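Local coordinates for protein DNA endonuclease I-CeuI (Chlamydomonas eugametos, PDB 2EX5) that cuts DNA as a magnesium-dependent homodimeric LAGLIDADG homing endonuclease, making a staggered break near the intron insertion site to drive intron homing, at residues S30-L33 against I34-K38; E6-P9 against Q10-E14; A143-P147 against E148-R152. The protein carries 1 engineered substitution. All coordinates share one frame; numbering follows the deposited sequence.

Contact 1: S30-L33 against I34-K38; sequences SKYL and IDLRK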
ATOM      1  N   SER C  30     -26.734  -5.640   2.325  1.00 33.03           N
ATOM      2  CA  SER C  30     -26.638  -6.856   1.480  1.00 32.76           C
ATOM      3  C   SER C  30     -26.926  -6.550   0.031  1.00 31.93           C
ATOM      4  O   SER C  30     -26.324  -7.116  -0.885  1.00 31.95           O
ATOM      5  CB  SER C  30     -27.647  -7.884   2.020  1.00 34.43           C
ATOM      6  OG  SER C  30     -28.053  -8.777   0.925  1.00 37.54           O
ATOM      7  N   LYS C  31     -27.904  -5.708  -0.211  1.00 32.47           N
ATOM      8  CA  LYS C  31     -28.192  -5.323  -1.566  1.00 32.57           C
ATOM      9  C   LYS C  31     -27.156  -4.375  -2.205  1.00 32.20           C
ATOM     10  O   LYS C  31     -26.863  -4.494  -3.376  1.00 31.47           O
ATOM     11  CB  LYS C  31     -29.594  -4.712  -1.616  1.00 34.29           C
ATOM     12  CG  LYS C  31     -29.999  -4.038  -2.892  1.00 36.29           C
ATOM     13  CD  LYS C  31     -30.117  -4.923  -4.134  1.00 38.55           C
ATOM     14  CE  LYS C  31     -30.755  -4.019  -5.252  1.00 40.29           C
ATOM     15  NZ  LYS C  31     -30.230  -4.186  -6.616  1.00 39.55           N
ATOM     16  N   TYR C  32     -26.607  -3.413  -1.419  1.00 31.54           N
ATOM     17  CA  TYR C  32     -25.424  -2.589  -1.823  1.00 29.55           C
ATOM     18  C   TYR C  32     -24.335  -3.545  -2.245  1.00 28.93           C
ATOM     19  O   TYR C  32     -23.849  -3.485  -3.308  1.00 31.87           O
ATOM     20  CB  TYR C  32     -24.982  -1.809  -0.541  1.00 30.36           C
ATOM     21  CG  TYR C  32     -23.933  -0.801  -0.765  1.00 31.99           C
ATOM     22  CD1 TYR C  32     -22.900  -0.595   0.204  1.00 30.37           C
ATOM     23  CD2 TYR C  32     -23.959   0.016  -1.961  1.00 29.91           C
ATOM     24  CE1 TYR C  32     -21.880   0.370  -0.067  1.00 30.82           C
ATOM     25  CE2 TYR C  32     -22.921   0.990  -2.228  1.00 29.49           C
ATOM     26  CZ  TYR C  32     -21.914   1.171  -1.269  1.00 29.96           C
ATOM     27  OH  TYR C  32     -20.951   2.126  -1.519  1.00 26.40           O
ATOM     28  N   LEU C  33     -23.960  -4.506  -1.430  1.00 27.62           N
ATOM     29  CA  LEU C  33     -22.981  -5.491  -1.869  1.00 26.87           C
ATOM     30  C   LEU C  33     -23.267  -6.198  -3.247  1.00 27.12           C
ATOM     31  O   LEU C  33     -22.387  -6.340  -4.106  1.00 27.96           O
ATOM     32  CB  LEU C  33     -22.953  -6.521  -0.745  1.00 28.79           C
ATOM     33  CG  LEU C  33     -22.417  -6.009   0.621  1.00 30.04           C
ATOM     34  CD1 LEU C  33     -22.259  -7.101   1.690  1.00 29.09           C
ATOM     35  CD2 LEU C  33     -21.161  -5.287   0.442  1.00 31.40           C
ATOM     36  N   ILE C  34     -24.510  -6.620  -3.459  1.00 27.20           N
ATOM     37  CA  ILE C  34     -24.969  -7.260  -4.675  1.00 28.19           C
ATOM     38  C   ILE C  34     -24.828  -6.351  -5.845  1.00 29.45           C
ATOM     39  O   ILE C  34     -24.334  -6.742  -6.864  1.00 28.87           O
ATOM     40  CB  ILE C  34     -26.508  -7.605  -4.583  1.00 30.45           C
ATOM     41  CG1 ILE C  34     -26.752  -8.890  -3.786  1.00 29.44           C
ATOM     42  CG2 ILE C  34     -27.196  -7.798  -6.061  1.00 31.81           C
ATOM     43  CD1 ILE C  34     -28.287  -8.964  -3.200  1.00 31.54           C
ATOM     44  N   ASP C  35     -25.240  -5.109  -5.692  1.00 32.18           N
ATOM     45  CA  ASP C  35     -25.063  -4.112  -6.765  1.00 34.34           C
ATOM     46  C   ASP C  35     -23.589  -3.858  -7.134  1.00 34.84           C
ATOM     47  O   ASP C  35     -23.216  -3.734  -8.298  1.00 35.27           O
ATOM     48  CB  ASP C  35     -25.720  -2.780  -6.324  1.00 35.16           C
ATOM     49  CG  ASP C  35     -27.252  -2.837  -6.296  1.00 37.13           C
ATOM     50  OD1 ASP C  35     -27.911  -3.767  -6.893  1.00 38.02           O
ATOM     51  OD2 ASP C  35     -27.792  -1.915  -5.655  1.00 35.88           O
ATOM     52  N   LEU C  36     -22.736  -3.794  -6.124  1.00 35.77           N
ATOM     53  CA  LEU C  36     -21.293  -3.577  -6.388  1.00 35.06           C
ATOM     54  C   LEU C  36     -20.719  -4.814  -7.009  1.00 35.12           C
ATOM     55  O   LEU C  36     -19.943  -4.720  -7.969  1.00 33.99           O
ATOM     56  CB  LEU C  36     -20.505  -3.205  -5.090  1.00 33.10           C
ATOM     57  CG  LEU C  36     -20.951  -1.835  -4.540  1.00 32.43           C
ATOM     58  CD1 LEU C  36     -20.686  -1.840  -3.019  1.00 31.43           C
ATOM     59  CD2 LEU C  36     -20.335  -0.616  -5.252  1.00 29.62           C
ATOM     60  N   ARG C  37     -21.082  -5.985  -6.466  1.00 35.61           N
ATOM     61  CA  ARG C  37     -20.602  -7.211  -7.096  1.00 36.33           C
ATOM     62  C   ARG C  37     -20.931  -7.182  -8.551  1.00 36.36           C
ATOM     63  O   ARG C  37     -20.095  -7.478  -9.389  1.00 38.10           O
ATOM     64  CB  ARG C  37     -21.175  -8.462  -6.467  1.00 36.08           C
ATOM     65  CG  ARG C  37     -20.260  -8.963  -5.393  1.00 41.18           C
ATOM     66  CD  ARG C  37     -20.498 -10.424  -4.897  1.00 42.93           C
ATOM     67  NE  ARG C  37     -21.872 -10.905  -5.009  1.00 45.21           N
ATOM     68  CZ  ARG C  37     -22.856 -10.722  -4.119  1.00 46.50           C
ATOM     69  NH1 ARG C  37     -22.710  -9.990  -2.999  1.00 45.94           N
ATOM     70  NH2 ARG C  37     -24.035 -11.262  -4.374  1.00 46.21           N
ATOM     71  N   LYS C  38     -22.165  -6.845  -8.889  1.00 37.12           N
ATOM     72  CA  LYS C  38     -22.540  -6.931 -10.315  1.00 37.91           C
ATOM     73  C   LYS C  38     -21.935  -5.765 -11.157  1.00 36.72           C
ATOM     74  O   LYS C  38     -21.382  -6.021 -12.253  1.00 37.09           O
ATOM     75  CB  LYS C  38     -24.079  -7.055 -10.483  1.00 38.83           C
ATOM     76  CG  LYS C  38     -24.612  -7.106 -11.998  1.00 39.46           C
ATOM     77  CD  LYS C  38     -26.132  -6.964 -12.002  1.00 42.11           C
ATOM     78  CE  LYS C  38     -26.736  -7.686 -13.211  1.00 45.67           C
ATOM     79  NZ  LYS C  38     -28.163  -7.258 -13.333  1.00 47.19           N
TER
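Leu36 CD1 sits over the face of the Tyr32 ring, one turn on in helix 29-40. The methyl lies 3.6 Å from the ring centroid and only 10° off the ring normal, a CH-pi contact. The Tyr32 ring reaches it because CG stands anti to the backbone N (chi1 -172°), which swings the ring along the helix. This is the packed side. Ile19 and Val23 of helix 10-26 meet the ring, Leu101 of helix 94-104 meets Leu36, and the phenol OH is hydrogen-bonded to Ile109 N. With an alanine in place of Tyr32, Leu36 CD1 would probably lose the ring it rests on and Ile109 N its phenol partner. Leu33 packs on Tyr98 and Leu101, and Arg37 NH1 beside it is hydrogen-bonded to Tyr98 OH.

The neighbouring, solvent-facing flank is looser. Lys31, bent at chi2 and chi4, curls back to Asp35. Lys31 NZ pairs with Asp35 OD1 in a salt bridge; the modelled 2.4 Å is shorter than expected, so its exact length is doubtful. Backbone bonds run beneath these side chains, such as Leu36 N to Tyr32 O at 3.0 Å. The chemistry implies an amphipathic helix: its aromatic and leucine side is buried against two neighbouring helices, while its ion pair lies toward solvent.

Contact 2: E6-P9 against Q10-E14; sequences EKLP and QDKLE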
ATOM      1  N   GLU C   6      -6.437   5.615 -18.574  1.00 50.92           N
ATOM      2  CA  GLU C   6      -7.854   5.307 -18.820  1.00 52.10           C
ATOM      3  C   GLU C   6      -8.766   5.718 -17.650  1.00 52.20           C
ATOM      4  O   GLU C   6      -8.641   5.163 -16.556  1.00 51.83           O
ATOM      5  CB  GLU C   6      -8.026   3.791 -19.012  1.00 53.07           C
ATOM      6  CG  GLU C   6      -7.754   3.251 -20.405  1.00 55.22           C
ATOM      7  CD  GLU C   6      -8.348   1.858 -20.589  1.00 57.15           C
ATOM      8  OE1 GLU C   6      -7.560   0.921 -20.589  1.00 55.91           O
ATOM      9  OE2 GLU C   6      -9.599   1.679 -20.713  1.00 57.45           O
ATOM     10  N   LYS C   7      -9.681   6.663 -17.883  1.00 51.82           N
ATOM     11  CA  LYS C   7     -10.616   7.077 -16.875  1.00 51.81           C
ATOM     12  C   LYS C   7     -11.626   5.926 -16.733  1.00 51.39           C
ATOM     13  O   LYS C   7     -11.825   5.213 -17.671  1.00 51.09           O
ATOM     14  CB  LYS C   7     -11.306   8.385 -17.254  1.00 52.73           C
ATOM     15  CG  LYS C   7     -10.431   9.605 -17.188  1.00 54.45           C
ATOM     16  CD  LYS C   7     -11.238  10.873 -16.916  1.00 58.19           C
ATOM     17  CE  LYS C   7     -11.912  11.432 -18.164  1.00 59.03           C
ATOM     18  NZ  LYS C   7     -13.312  11.879 -17.854  1.00 61.19           N
ATOM     19  N   LEU C   8     -12.147   5.688 -15.527  1.00 50.65           N
ATOM     20  CA  LEU C   8     -13.271   4.787 -15.304  1.00 50.11           C
ATOM     21  C   LEU C   8     -14.479   5.334 -16.112  1.00 49.77           C
ATOM     22  O   LEU C   8     -14.799   6.507 -16.036  1.00 48.11           O
ATOM     23  CB  LEU C   8     -13.581   4.795 -13.795  1.00 50.50           C
ATOM     24  CG  LEU C   8     -14.475   3.877 -12.972  1.00 49.33           C
ATOM     25  CD1 LEU C   8     -15.755   4.507 -12.925  1.00 50.23           C
ATOM     26  CD2 LEU C   8     -14.605   2.459 -13.489  1.00 50.59           C
ATOM     27  N   PRO C   9     -15.134   4.496 -16.916  1.00 50.84           N
ATOM     28  CA  PRO C   9     -16.064   5.155 -17.867  1.00 51.87           C
ATOM     29  C   PRO C   9     -17.314   5.701 -17.172  1.00 51.18           C
ATOM     30  O   PRO C   9     -17.679   5.237 -16.093  1.00 50.49           O
ATOM     31  CB  PRO C   9     -16.385   4.053 -18.853  1.00 51.29           C
ATOM     32  CG  PRO C   9     -16.301   2.794 -17.973  1.00 52.72           C
ATOM     33  CD  PRO C   9     -15.150   3.034 -17.042  1.00 51.90           C
ATOM     34  N   GLN C  10     -17.937   6.685 -17.796  1.00 51.93           N
ATOM     35  CA  GLN C  10     -18.945   7.510 -17.138  1.00 53.37           C
ATOM     36  C   GLN C  10     -20.216   6.768 -16.852  1.00 52.36           C
ATOM     37  O   GLN C  10     -20.965   7.145 -15.956  1.00 52.16           O
ATOM     38  CB  GLN C  10     -19.182   8.802 -17.941  1.00 55.37           C
ATOM     39  CG  GLN C  10     -18.777  10.126 -17.186  1.00 58.47           C
ATOM     40  CD  GLN C  10     -19.988  10.774 -16.440  1.00 60.37           C
ATOM     41  OE1 GLN C  10     -21.116  10.782 -16.964  1.00 62.36           O
ATOM     42  NE2 GLN C  10     -19.762  11.283 -15.224  1.00 59.89           N
ATOM     43  N   ASP C  11     -20.427   5.668 -17.565  1.00 53.18           N
ATOM     44  CA  ASP C  11     -21.581   4.804 -17.300  1.00 54.45           C
ATOM     45  C   ASP C  11     -21.457   4.106 -15.944  1.00 54.01           C
ATOM     46  O   ASP C  11     -22.463   3.890 -15.234  1.00 54.25           O
ATOM     47  CB  ASP C  11     -21.785   3.764 -18.430  1.00 57.01           C
ATOM     48  CG  ASP C  11     -21.088   2.419 -18.153  1.00 60.44           C
ATOM     49  OD1 ASP C  11     -19.875   2.305 -18.426  1.00 61.37           O
ATOM     50  OD2 ASP C  11     -21.746   1.460 -17.678  1.00 62.99           O
ATOM     51  N   LYS C  12     -20.202   3.725 -15.617  1.00 52.64           N
ATOM     52  CA  LYS C  12     -19.862   3.108 -14.318  1.00 49.28           C
ATOM     53  C   LYS C  12     -19.944   4.127 -13.198  1.00 46.80           C
ATOM     54  O   LYS C  12     -20.534   3.846 -12.177  1.00 45.92           O
ATOM     55  CB  LYS C  12     -18.474   2.456 -14.369  1.00 49.61           C
ATOM     56  CG  LYS C  12     -18.363   1.346 -15.336  1.00 49.54           C
ATOM     57  CD  LYS C  12     -18.359   0.002 -14.693  1.00 50.08           C
ATOM     58  CE  LYS C  12     -18.443  -1.097 -15.740  1.00 48.10           C
ATOM     59  NZ  LYS C  12     -17.213  -1.172 -16.533  1.00 48.81           N
ATOM     60  N   LEU C  13     -19.380   5.318 -13.408  1.00 45.13           N
ATOM     61  CA  LEU C  13     -19.513   6.389 -12.429  1.00 44.71           C
ATOM     62  C   LEU C  13     -20.959   6.649 -12.043  1.00 45.22           C
ATOM     63  O   LEU C  13     -21.276   6.752 -10.864  1.00 45.84           O
ATOM     64  CB  LEU C  13     -18.872   7.674 -12.945  1.00 44.13           C
ATOM     65  CG  LEU C  13     -17.353   7.834 -12.873  1.00 44.49           C
ATOM     66  CD1 LEU C  13     -17.039   9.277 -13.065  1.00 43.84           C
ATOM     67  CD2 LEU C  13     -16.906   7.396 -11.484  1.00 42.51           C
ATOM     68  N   GLU C  14     -21.838   6.744 -13.055  1.00 46.24           N
ATOM     69  CA  GLU C  14     -23.270   7.038 -12.840  1.00 46.23           C
ATOM     70  C   GLU C  14     -23.992   5.953 -12.145  1.00 44.46           C
ATOM     71  O   GLU C  14     -24.758   6.180 -11.202  1.00 43.18           O
ATOM     72  CB  GLU C  14     -23.975   7.314 -14.182  1.00 50.03           C
ATOM     73  CG  GLU C  14     -24.704   8.704 -14.083  1.00 54.51           C
ATOM     74  CD  GLU C  14     -23.694   9.796 -13.943  1.00 56.50           C
ATOM     75  OE1 GLU C  14     -22.660   9.698 -14.672  1.00 59.37           O
ATOM     76  OE2 GLU C  14     -23.903  10.686 -13.096  1.00 59.12           O
TER
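Leu8 and Leu13 make the main apolar contact, at the point where the N-terminal loop turns into helix 10-26. Leu8 CD1 meets Leu13 CD2 at 3.4 Å, closer than usual for two methyl carbons. Leu13 CG lies slightly farther from the same methyl, so CD1 is set against the branched end of Leu13. With Leu8 CG anti to its own N (chi1 -168°), the branched end comes nearer the first turn of the helix. Leu8 CD1 also meets Lys12 CB, 3.7 Å away, and the Leu8 and Lys12 side chains cross at about a right angle. Leu8 is buried. It also touches Val91 and Ala117, and its backbone is hydrogen-bonded to Asn116.

Pro9 makes the outer packing. Its CG touches Lys12 CG at 3.6 Å, so the aliphatic root of the lysine lies against the proline ring. Asp11 runs alongside the ring, pointing the same way, with OD1 3.6 Å from Pro9 CG. These are van der Waals contacts on an exposed surface.

The polar part is carried by the backbone. Pro9 O accepts from Leu13 N at 3.2 Å, with a fairly straight N-H...O angle of 164° and the donor in the carbonyl plane. Lys12 N gives a second bond to Pro9 O, 3.0 Å long but weak, since its N-H...O angle is 127°. One carbonyl thus takes two N-H groups of the first turn. Glu14 N continues the ladder to Gln10 O.

This is a helix N terminus with proline at the N-cap position. Leu8, just before it, packs on Leu13 in the manner of a hydrophobic staple, which joins the incoming loop to the first turn.

Contact 3: A143-P147 against E148-R152; sequences AFSSP and EKVKR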
ATOM      1  N   ALA C 143      -0.518  -6.454  15.703  1.00 34.60           N
ATOM      2  CA  ALA C 143       0.544  -7.419  16.015  1.00 35.76           C
ATOM      3  C   ALA C 143       1.657  -7.355  14.987  1.00 35.58           C
ATOM      4  O   ALA C 143       2.858  -7.466  15.293  1.00 37.24           O
ATOM      5  CB  ALA C 143      -0.060  -8.872  16.102  1.00 34.81           C
ATOM      6  N   PHE C 144       1.281  -7.133  13.746  1.00 35.12           N
ATOM      7  CA  PHE C 144       2.282  -7.052  12.683  1.00 35.00           C
ATOM      8  C   PHE C 144       2.562  -5.612  12.264  1.00 34.24           C
ATOM      9  O   PHE C 144       3.310  -5.355  11.337  1.00 36.62           O
ATOM     10  CB  PHE C 144       1.799  -7.886  11.478  1.00 36.09           C
ATOM     11  CG  PHE C 144       1.073  -9.169  11.851  1.00 37.63           C
ATOM     12  CD1 PHE C 144       1.773 -10.346  12.147  1.00 38.28           C
ATOM     13  CD2 PHE C 144      -0.299  -9.206  11.929  1.00 39.30           C
ATOM     14  CE1 PHE C 144       1.101 -11.570  12.446  1.00 37.57           C
ATOM     15  CE2 PHE C 144      -0.981 -10.422  12.252  1.00 39.40           C
ATOM     16  CZ  PHE C 144      -0.260 -11.590  12.469  1.00 37.78           C
ATOM     17  N   SER C 145       1.966  -4.648  12.926  1.00 33.15           N
ATOM     18  CA  SER C 145       2.075  -3.302  12.501  1.00 33.47           C
ATOM     19  C   SER C 145       3.349  -2.587  13.002  1.00 33.30           C
ATOM     20  O   SER C 145       3.977  -2.993  13.976  1.00 30.77           O
ATOM     21  CB  SER C 145       0.820  -2.553  12.987  1.00 34.19           C
ATOM     22  OG  SER C 145       0.582  -1.413  12.208  1.00 36.74           O
ATOM     23  N   SER C 146       3.715  -1.516  12.305  1.00 32.43           N
ATOM     24  CA  SER C 146       4.868  -0.648  12.691  1.00 33.16           C
ATOM     25  C   SER C 146       4.522   0.107  13.944  1.00 32.23           C
ATOM     26  O   SER C 146       3.354   0.347  14.214  1.00 33.29           O
ATOM     27  CB  SER C 146       5.255   0.355  11.554  1.00 31.44           C
ATOM     28  OG  SER C 146       4.276   1.395  11.491  1.00 31.56           O
ATOM     29  N   PRO C 147       5.533   0.430  14.778  1.00 32.88           N
ATOM     30  CA  PRO C 147       5.256   1.305  15.895  1.00 32.83           C
ATOM     31  C   PRO C 147       4.391   2.535  15.652  1.00 32.18           C
ATOM     32  O   PRO C 147       3.521   2.801  16.458  1.00 34.38           O
ATOM     33  CB  PRO C 147       6.687   1.679  16.404  1.00 32.05           C
ATOM     34  CG  PRO C 147       7.446   0.315  16.222  1.00 32.34           C
ATOM     35  CD  PRO C 147       6.914  -0.114  14.830  1.00 33.67           C
ATOM     36  N   GLU C 148       4.684   3.354  14.636  1.00 32.35           N
ATOM     37  CA  GLU C 148       3.838   4.507  14.320  1.00 30.40           C
ATOM     38  C   GLU C 148       2.381   4.148  14.141  1.00 29.65           C
ATOM     39  O   GLU C 148       1.544   4.876  14.567  1.00 28.73           O
ATOM     40  CB  GLU C 148       4.299   5.167  13.024  1.00 30.55           C
ATOM     41  CG  GLU C 148       3.723   6.541  12.953  1.00 33.16           C
ATOM     42  CD  GLU C 148       3.824   7.163  11.625  1.00 36.31           C
ATOM     43  OE1 GLU C 148       4.523   6.565  10.747  1.00 39.62           O
ATOM     44  OE2 GLU C 148       3.213   8.263  11.457  1.00 37.05           O
ATOM     45  N   LYS C 149       2.088   3.058  13.451  1.00 29.15           N
ATOM     46  CA  LYS C 149       0.685   2.839  13.004  1.00 31.74           C
ATOM     47  C   LYS C 149      -0.077   2.365  14.219  1.00 30.12           C
ATOM     48  O   LYS C 149      -1.168   2.794  14.409  1.00 30.45           O
ATOM     49  CB  LYS C 149       0.558   1.824  11.806  1.00 32.29           C
ATOM     50  CG  LYS C 149       0.282   2.353  10.371  1.00 35.71           C
ATOM     51  CD  LYS C 149       1.126   3.472   9.928  1.00 38.10           C
ATOM     52  CE  LYS C 149       0.393   4.370   8.906  1.00 37.86           C
ATOM     53  NZ  LYS C 149       0.364   3.804   7.546  1.00 37.26           N
ATOM     54  N   VAL C 150       0.549   1.515  15.050  1.00 30.51           N
ATOM     55  CA  VAL C 150       0.036   1.053  16.368  1.00 31.70           C
ATOM     56  C   VAL C 150      -0.311   2.219  17.235  1.00 30.80           C
ATOM     57  O   VAL C 150      -1.394   2.274  17.809  1.00 31.60           O
ATOM     58  CB  VAL C 150       1.069   0.092  17.153  1.00 32.94           C
ATOM     59  CG1 VAL C 150       0.603  -0.310  18.560  1.00 27.02           C
ATOM     60  CG2 VAL C 150       1.396  -1.071  16.348  1.00 33.03           C
ATOM     61  N   LYS C 151       0.578   3.178  17.335  1.00 31.24           N
ATOM     62  CA  LYS C 151       0.255   4.381  18.131  1.00 30.92           C
ATOM     63  C   LYS C 151      -0.907   5.203  17.513  1.00 28.80           C
ATOM     64  O   LYS C 151      -1.676   5.803  18.238  1.00 26.80           O
ATOM     65  CB  LYS C 151       1.542   5.239  18.274  1.00 33.91           C
ATOM     66  CG  LYS C 151       1.328   6.664  18.639  1.00 39.94           C
ATOM     67  CD  LYS C 151       2.681   7.444  18.372  1.00 45.62           C
ATOM     68  CE  LYS C 151       2.930   7.823  16.801  1.00 46.66           C
ATOM     69  NZ  LYS C 151       4.120   8.833  16.630  1.00 45.44           N
ATOM     70  N   ARG C 152      -1.038   5.247  16.184  1.00 28.65           N
ATOM     71  CA  ARG C 152      -2.184   5.998  15.563  1.00 28.80           C
ATOM     72  C   ARG C 152      -3.476   5.307  15.936  1.00 27.64           C
ATOM     73  O   ARG C 152      -4.454   5.911  16.301  1.00 25.65           O
ATOM     74  CB  ARG C 152      -2.061   6.048  14.048  1.00 29.80           C
ATOM     75  CG  ARG C 152      -0.950   6.903  13.566  1.00 31.15           C
ATOM     76  CD  ARG C 152      -0.935   7.008  12.039  1.00 28.98           C
ATOM     77  NE  ARG C 152      -2.016   7.830  11.523  1.00 29.30           N
ATOM     78  CZ  ARG C 152      -2.009   9.173  11.414  1.00 32.20           C
ATOM     79  NH1 ARG C 152      -3.051   9.817  10.884  1.00 32.50           N
ATOM     80  NH2 ARG C 152      -0.972   9.875  11.824  1.00 27.93           N
TER
HETATM   81  O   HOH W   1       4.360   3.350   9.709  1.00 36.20           O
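Ser146 is the N-cap of helix 147-164, a helix of the LAGLIDADG fold, and its OG accepts a capping bond from Lys149 N. This bond from Lys149 N to Ser146 OG is weak, 3.4 Å long. OG can face the first turn because chi1 of 74° places it between the backbone N and the carbonyl carbon.

Backbone bonds do more of the holding. Ser146 O accepts from Val150 N at 3.2 Å, almost linear with an N-H...O angle of 177°. It also receives a weak bond from Lys149 N. Pro147 O takes Lys151 N and carries the helix on.

Side-chain packing is slight. Val150 CG2 lies against Ser145 CB at 3.7 Å, and Ser145 OG touches Lys149 CB. The polar end of Ser145 is directed to Glu60, which accepts from it and also from Ser146 N, so one carboxylate binds Ser145 and Ser146 together.

The second subunit joins in. Lys95 of the second subunit is hydrogen-bonded to Ser145 O, Asn92 of that subunit to Glu148 OE1, and the Phe54 ring of that subunit meets Phe144. This helix start thus belongs to the dimer interface. Farther along, Arg152 NH1 reaches outside the contact to pair with a phosphate of the bound DNA.

A water bridges the cap to Glu148: it lies 2.6 Å from Ser146 OG and donates a weak 3.4 Å bond to Glu148 OE1.

From the N terminus, contact 2 comes first, where the loop 6-9 enters helix 10-26. Contact 1 follows within helix 29-40, the next helix of the chain. Contact 3 lies much later, where the loop after helix 126-141 enters helix 147-164. All three are local, in series along the chain; none nests in or crosses another, and none closes a long loop. Contacts 1 and 2 lie on the same side of the chain's centre, their nearest atoms about 7 Å apart, and Leu16 and Ile19 of helix 10-26 touch the helix of contact 1. Contact 3 is on the opposite side from contact 2, at the subunit interface, with centres about 36 Å apart.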